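Local atomic coordinates of sepf-like protein (Archaeoglobus fulgidus, PDB entry 3ZIE), a protein that probably helps tether the cell-division Z ring to the membrane, as the bacterial division protein SepF does. Residues Leu39-Asp42 / Arg43-Asp47. The protein carries 1 engineered substitution. Sequence-based numbering, arbitrary orientation.
Sequences LTLD and RVLKD
Four successive carbonyls, Leu39 to Asp42, each accept the amide N-H four residues on, which identifies 39-47 as regular alpha helix. The bond from Val44 N to Thr40 O is the straightest, with an N-H...O angle of 172° at 3.0 Å. Leu45 N meets Leu41 O at 2.8 Å, again close to linear, and Lys46 N reaches Asp42 O at the same distance. The bond from Arg43 N to Leu39 O, 3.1 Å long, is more bent at 156°. Asp47 N continues the i to i+4 series by donating to Arg43 O.

Side chains add contacts along the same spacing. Leu41 and Leu45 lie alongside each other, pointing the same way, and their CD1 atoms touch at 3.7 Å; Leu41 also packs on Ile31. On another side of the helix, a chi1 of -62° puts Arg43 CG beside its own backbone N, directing the chain toward the preceding turn; extended from CG to NE, it crosses Leu39 at an angle. Arg43 NH2 comes 3.5 Å from Leu39 CD2, a van der Waals contact of a polar nitrogen with a methyl that provides no hydrogen bond.

The Lys46 ammonium is paired: bends at chi3 and chi4 bring NZ to OD1 of adjacent Asp47, a 2.8 Å hydrogen-bonded salt bridge. Thr40 OG1 makes a weak hydrogen bond with Asp37 OD2, just before the helix. Val44 is buried against Val8, while Leu39, Asp42, Arg43 and Lys46 are exposed: the pattern of an amphipathic helix, here the first half of 38-55 in the alpha/beta fold of the SepF family domain.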
loop_
_atom_site.group_PDB
_atom_site.type_symbol
_atom_site.label_atom_id
_atom_site.label_comp_id
_atom_site.label_asym_id
_atom_site.label_seq_id
_atom_site.Cartn_x
_atom_site.Cartn_y
_atom_site.Cartn_z
ATOM N N LEU B 39 -18.151 -14.535 -7.655
ATOM C CA LEU B 39 -19.358 -13.793 -7.427
ATOM C C LEU B 39 -19.166 -12.811 -6.244
ATOM O O LEU B 39 -19.483 -11.617 -6.336
ATOM C CB LEU B 39 -20.521 -14.721 -7.196
ATOM C CG LEU B 39 -21.808 -13.977 -6.730
ATOM C CD1 LEU B 39 -22.284 -12.757 -7.651
ATOM C CD2 LEU B 39 -22.971 -15.005 -6.538
ATOM N N THR B 40 -18.605 -13.318 -5.152
ATOM C CA THR B 40 -18.341 -12.508 -3.988
ATOM C C THR B 40 -17.298 -11.436 -4.373
ATOM O O THR B 40 -17.474 -10.280 -4.052
ATOM C CB THR B 40 -17.788 -13.373 -2.872
ATOM O OG1 THR B 40 -18.812 -14.289 -2.493
ATOM C CG2 THR B 40 -17.379 -12.541 -1.696
ATOM N N LEU B 41 -16.281 -11.813 -5.126
ATOM C CA LEU B 41 -15.255 -10.829 -5.482
ATOM C C LEU B 41 -15.797 -9.657 -6.328
ATOM O O LEU B 41 -15.496 -8.431 -6.103
ATOM C CB LEU B 41 -14.145 -11.536 -6.234
ATOM C CG LEU B 41 -13.162 -10.687 -7.034
ATOM C CD1 LEU B 41 -12.209 -10.054 -6.063
ATOM C CD2 LEU B 41 -12.425 -11.577 -8.007
ATOM N N ASP B 42 -16.603 -10.024 -7.311
ATOM C CA ASP B 42 -17.248 -9.014 -8.139
ATOM C C ASP B 42 -18.110 -8.056 -7.344
ATOM O O ASP B 42 -18.057 -6.868 -7.634
ATOM C CB ASP B 42 -18.034 -9.631 -9.303
ATOM C CG ASP B 42 -17.151 -10.301 -10.297
ATOM O OD1 ASP B 42 -15.902 -10.090 -10.264
ATOM O OD2 ASP B 42 -17.694 -11.039 -11.125
ATOM N N ARG B 43 -18.876 -8.528 -6.349
ATOM C CA ARG B 43 -19.739 -7.660 -5.553
ATOM C C ARG B 43 -18.895 -6.724 -4.708
ATOM O O ARG B 43 -19.204 -5.518 -4.578
ATOM C CB ARG B 43 -20.640 -8.418 -4.552
ATOM C CG ARG B 43 -21.655 -9.401 -5.117
ATOM C CD ARG B 43 -22.574 -9.849 -4.006
ATOM N NE ARG B 43 -23.293 -11.052 -4.370
ATOM C CZ ARG B 43 -23.649 -12.022 -3.518
ATOM N NH1 ARG B 43 -23.319 -11.939 -2.223
ATOM N NH2 ARG B 43 -24.327 -13.100 -3.954
ATOM N N VAL B 44 -17.851 -7.294 -4.070
ATOM C CA VAL B 44 -16.941 -6.454 -3.248
ATOM C C VAL B 44 -16.304 -5.370 -4.156
ATOM O O VAL B 44 -16.314 -4.165 -3.839
ATOM C CB VAL B 44 -15.844 -7.345 -2.569
ATOM C CG1 VAL B 44 -14.743 -6.467 -1.894
ATOM C CG2 VAL B 44 -16.509 -8.219 -1.464
ATOM N N LEU B 45 -15.752 -5.793 -5.294
ATOM C CA LEU B 45 -15.032 -4.826 -6.137
ATOM C C LEU B 45 -16.015 -3.785 -6.717
ATOM O O LEU B 45 -15.667 -2.592 -6.889
ATOM C CB LEU B 45 -14.246 -5.488 -7.289
ATOM C CG LEU B 45 -12.985 -6.285 -7.006
ATOM C CD1 LEU B 45 -12.463 -7.059 -8.280
ATOM C CD2 LEU B 45 -11.898 -5.403 -6.389
ATOM N N LYS B 46 -17.231 -4.243 -7.062
ATOM C CA LYS B 46 -18.262 -3.274 -7.448
ATOM C C LYS B 46 -18.470 -2.230 -6.305
ATOM O O LYS B 46 -18.491 -1.023 -6.537
ATOM C CB LYS B 46 -19.592 -3.954 -7.779
ATOM C CG LYS B 46 -20.787 -2.945 -7.982
ATOM C CD LYS B 46 -22.168 -3.637 -7.995
ATOM C CE LYS B 46 -22.592 -4.212 -6.590
ATOM N NZ LYS B 46 -23.207 -3.202 -5.619
ATOM N N ASP B 47 -18.641 -2.703 -5.081
ATOM C CA ASP B 47 -18.794 -1.767 -3.966
ATOM C C ASP B 47 -17.584 -0.848 -3.781
ATOM O O ASP B 47 -17.735 0.314 -3.517
ATOM C CB ASP B 47 -19.096 -2.488 -2.654
ATOM C CG ASP B 47 -20.420 -3.239 -2.676
ATOM O OD1 ASP B 47 -21.310 -3.005 -3.543
ATOM O OD2 ASP B 47 -20.555 -4.067 -1.783
#